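Local coordinates for Acarbose/maltose binding protein GacH (Streptomyces glaucescens, PDB 3K01) that binds acarbose and an acarbose homolog, and probably maltose, as the extracellular solute receptor of an ABC transporter, at residues T328-P336 and N350-V360. Numbering follows the deposited sequence.
Sequences TTEKLSLLP and NEMVKFFKPAV
Ser-333 and Asn-350 make the polar half of this contact. Asn-350 ND2 donates to Ser-333 OG at 3.0 Å, almost straight at 173° and in the plane of the amide. Asn-350 is the N-cap of helix 351-360: its OD1 accepts from Val-353 N on a lone pair at 3.2 Å, with a weak bond from Met-352 N. Its CG stands anti to the backbone N (chi1 175°), which turns the amide toward the helix start. One side chain thus caps its own helix and ties it to the first residue beyond the other, Ser-333, whose phi is positive. With bonds at both ends, the amide's flip is fixed. A water 2.7 Å from Ser-333 OG also reaches Met-352 N, weakly. On the serine side, Thr-329 OG1 donates to Leu-334 O, holding the chain as it turns out of the helix, while Thr-329 CG2 lies 3.7 Å from Asn-350 CG.

The apolar half is carried by Leu-335, whose two methyls divide the work. Leu-335 CD2 rests on the first turn, 3.9 Å from Val-353 CG2, and also touches Met-352 CG. Leu-335 CD1 reaches further along the helix, 3.8 Å from Phe-356 CB and 3.9 Å from Val-360 CG2.

Beyond the pair, Leu-335 shares backbone hydrogen bonds with Ile-140 of strand 132-148, and Phe-356 packs on Ala-144 of that strand. Helix 41-49 touches Thr-328 and Leu-334, while Phe-355 lies against strand 279-283, so the contact joins the end of helix 322-332 and the loop after it to helix 351-360, beside the mixed sheet of this solute-binding protein.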
loop_
_atom_site.group_PDB
_atom_site.type_symbol
_atom_site.label_atom_id
_atom_site.label_comp_id
_atom_site.label_asym_id
_atom_site.label_seq_id
_atom_site.Cartn_x
_atom_site.Cartn_y
_atom_site.Cartn_z
ATOM N N THR A 328 10.131 8.497 12.715
ATOM C CA THR A 328 10.231 7.650 11.544
ATOM C C THR A 328 10.174 8.513 10.280
ATOM O O THR A 328 10.973 8.310 9.357
ATOM C CB THR A 328 9.113 6.626 11.547
ATOM O OG1 THR A 328 9.210 5.814 12.745
ATOM C CG2 THR A 328 9.220 5.741 10.361
ATOM N N THR A 329 9.246 9.458 10.212
ATOM C CA THR A 329 9.205 10.335 9.041
ATOM C C THR A 329 10.479 11.175 8.927
ATOM O O THR A 329 11.047 11.293 7.831
ATOM C CB THR A 329 7.964 11.230 9.055
ATOM O OG1 THR A 329 6.794 10.388 9.090
ATOM C CG2 THR A 329 7.925 12.143 7.827
ATOM N N GLU A 330 10.921 11.754 10.041
ATOM C CA GLU A 330 12.078 12.646 9.993
ATOM C C GLU A 330 13.307 11.906 9.513
ATOM O O GLU A 330 14.121 12.464 8.776
ATOM C CB GLU A 330 12.327 13.275 11.370
ATOM C CG GLU A 330 11.250 14.279 11.767
ATOM C CD GLU A 330 11.322 14.680 13.231
ATOM O OE1 GLU A 330 11.906 13.902 14.026
ATOM O OE2 GLU A 330 10.750 15.736 13.586
ATOM N N LYS A 331 13.460 10.659 9.915
ATOM C CA LYS A 331 14.659 9.883 9.601
ATOM C C LYS A 331 14.558 9.079 8.313
ATOM O O LYS A 331 15.567 8.884 7.627
ATOM C CB LYS A 331 15.028 8.952 10.767
ATOM C CG LYS A 331 15.347 9.692 12.066
ATOM C CD LYS A 331 15.477 8.761 13.269
ATOM C CE LYS A 331 15.739 9.528 14.555
ATOM N NZ LYS A 331 16.600 8.711 15.467
ATOM N N LEU A 332 13.357 8.600 7.980
ATOM C CA LEU A 332 13.179 7.637 6.898
ATOM C C LEU A 332 12.181 8.064 5.835
ATOM O O LEU A 332 12.050 7.378 4.839
ATOM C CB LEU A 332 12.716 6.289 7.473
ATOM C CG LEU A 332 13.642 5.657 8.518
ATOM C CD1 LEU A 332 13.024 4.356 9.010
ATOM C CD2 LEU A 332 15.048 5.420 7.905
ATOM N N SER A 333 11.418 9.123 6.091
ATOM C CA SER A 333 10.411 9.639 5.156
ATOM C C SER A 333 9.291 8.637 4.870
ATOM O O SER A 333 8.643 8.706 3.821
ATOM C CB SER A 333 11.071 10.088 3.848
ATOM O OG SER A 333 11.939 11.175 4.119
ATOM N N LEU A 334 9.039 7.718 5.805
ATOM C CA LEU A 334 7.850 6.869 5.726
ATOM C C LEU A 334 6.650 7.640 6.193
ATOM O O LEU A 334 6.752 8.500 7.076
ATOM C CB LEU A 334 8.041 5.598 6.547
ATOM C CG LEU A 334 9.157 4.687 6.054
ATOM C CD1 LEU A 334 9.393 3.543 7.036
ATOM C CD2 LEU A 334 8.860 4.175 4.627
ATOM N N LEU A 335 5.490 7.327 5.641
ATOM C CA LEU A 335 4.311 8.156 5.871
ATOM C C LEU A 335 3.553 7.692 7.122
ATOM O O LEU A 335 3.221 6.522 7.234
ATOM C CB LEU A 335 3.370 8.120 4.650
ATOM C CG LEU A 335 4.055 8.510 3.337
ATOM C CD1 LEU A 335 3.163 8.184 2.158
ATOM C CD2 LEU A 335 4.435 10.008 3.334
ATOM N N PRO A 336 3.271 8.632 8.047
ATOM C CA PRO A 336 2.594 8.214 9.278
ATOM C C PRO A 336 1.137 7.860 9.099
ATOM O O PRO A 336 0.482 8.262 8.130
ATOM C CB PRO A 336 2.715 9.435 10.193
ATOM C CG PRO A 336 3.158 10.578 9.326
ATOM C CD PRO A 336 3.584 10.083 8.001
ATOM N N ASN A 350 8.155 17.466 4.928
ATOM C CA ASN A 350 8.948 16.335 4.451
ATOM C C ASN A 350 8.680 16.093 2.961
ATOM O O ASN A 350 7.534 16.132 2.528
ATOM C CB ASN A 350 8.636 15.095 5.309
ATOM C CG ASN A 350 9.317 13.857 4.806
ATOM O OD1 ASN A 350 8.795 13.185 3.892
ATOM N ND2 ASN A 350 10.485 13.553 5.337
ATOM N N GLU A 351 9.730 15.821 2.188
ATOM C CA GLU A 351 9.562 15.653 0.729
ATOM C C GLU A 351 8.492 14.598 0.366
ATOM O O GLU A 351 7.650 14.807 -0.512
ATOM C CB GLU A 351 10.904 15.296 0.055
ATOM C CG GLU A 351 10.733 15.138 -1.484
ATOM C CD GLU A 351 12.002 14.894 -2.312
ATOM O OE1 GLU A 351 12.580 13.804 -2.214
ATOM O OE2 GLU A 351 12.366 15.789 -3.125
ATOM N N MET A 352 8.531 13.473 1.057
ATOM C CA MET A 352 7.600 12.392 0.730
ATOM C C MET A 352 6.165 12.701 1.160
ATOM O O MET A 352 5.206 12.359 0.463
ATOM C CB MET A 352 8.096 11.097 1.348
ATOM C CG MET A 352 7.449 9.886 0.749
ATOM S SD MET A 352 8.043 9.559 -0.939
ATOM C CE MET A 352 9.628 8.770 -0.669
ATOM N N VAL A 353 6.011 13.377 2.303
ATOM C CA VAL A 353 4.703 13.795 2.763
ATOM C C VAL A 353 4.117 14.801 1.765
ATOM O O VAL A 353 2.946 14.735 1.397
ATOM C CB VAL A 353 4.821 14.405 4.161
ATOM C CG1 VAL A 353 3.540 15.078 4.542
ATOM C CG2 VAL A 353 5.180 13.324 5.157
ATOM N N LYS A 354 4.962 15.713 1.294
ATOM C CA LYS A 354 4.499 16.697 0.317
ATOM C C LYS A 354 4.057 16.028 -0.980
ATOM O O LYS A 354 3.043 16.405 -1.572
ATOM C CB LYS A 354 5.582 17.733 0.025
ATOM C CG LYS A 354 5.833 18.642 1.205
ATOM C CD LYS A 354 6.922 19.697 0.927
ATOM C CE LYS A 354 8.293 19.077 0.625
ATOM N NZ LYS A 354 9.307 20.187 0.406
ATOM N N PHE A 355 4.830 15.044 -1.439
ATOM C CA PHE A 355 4.457 14.327 -2.659
ATOM C C PHE A 355 3.191 13.503 -2.500
ATOM O O PHE A 355 2.377 13.480 -3.430
ATOM C CB PHE A 355 5.551 13.370 -3.116
ATOM C CG PHE A 355 6.707 13.996 -3.859
ATOM C CD1 PHE A 355 6.492 14.913 -4.884
ATOM C CD2 PHE A 355 8.007 13.578 -3.598
ATOM C CE1 PHE A 355 7.569 15.436 -5.608
ATOM C CE2 PHE A 355 9.101 14.123 -4.323
ATOM C CZ PHE A 355 8.854 15.027 -5.322
ATOM N N PHE A 356 3.021 12.820 -1.359
ATOM C CA PHE A 356 2.034 11.732 -1.247
ATOM C C PHE A 356 0.819 11.926 -0.408
ATOM O O PHE A 356 -0.106 11.131 -0.502
ATOM C CB PHE A 356 2.693 10.413 -0.825
ATOM C CG PHE A 356 3.399 9.747 -1.955
ATOM C CD1 PHE A 356 2.747 8.859 -2.803
ATOM C CD2 PHE A 356 4.706 10.085 -2.221
ATOM C CE1 PHE A 356 3.448 8.301 -3.901
ATOM C CE2 PHE A 356 5.382 9.521 -3.288
ATOM C CZ PHE A 356 4.733 8.640 -4.116
ATOM N N LYS A 357 0.781 12.938 0.451
ATOM C CA LYS A 357 -0.387 13.022 1.306
ATOM C C LYS A 357 -1.718 13.161 0.540
ATOM O O LYS A 357 -2.685 12.475 0.890
ATOM C CB LYS A 357 -0.221 14.040 2.429
ATOM C CG LYS A 357 -1.363 14.005 3.485
ATOM C CD LYS A 357 -1.701 12.582 3.982
ATOM C CE LYS A 357 -2.467 12.562 5.301
ATOM N NZ LYS A 357 -3.687 13.347 5.293
ATOM N N PRO A 358 -1.790 14.011 -0.503
ATOM C CA PRO A 358 -3.056 14.028 -1.232
ATOM C C PRO A 358 -3.435 12.665 -1.826
ATOM O O PRO A 358 -4.606 12.281 -1.821
ATOM C CB PRO A 358 -2.810 15.087 -2.325
ATOM C CG PRO A 358 -1.786 16.017 -1.681
ATOM C CD PRO A 358 -0.859 15.068 -0.970
ATOM N N ALA A 359 -2.442 11.909 -2.293
ATOM C CA ALA A 359 -2.710 10.552 -2.790
ATOM C C ALA A 359 -3.196 9.627 -1.667
ATOM O O ALA A 359 -4.143 8.851 -1.831
ATOM C CB ALA A 359 -1.451 9.993 -3.438
ATOM N N VAL A 360 -2.565 9.726 -0.502
ATOM C CA VAL A 360 -2.987 8.930 0.662
ATOM C C VAL A 360 -4.450 9.225 1.035
ATOM O O VAL A 360 -5.180 8.323 1.461
ATOM C CB VAL A 360 -2.026 9.164 1.844
ATOM C CG1 VAL A 360 -2.602 8.655 3.181
ATOM C CG2 VAL A 360 -0.707 8.482 1.573
HETATM O O HOH W 1 11.790 12.917 2.032
#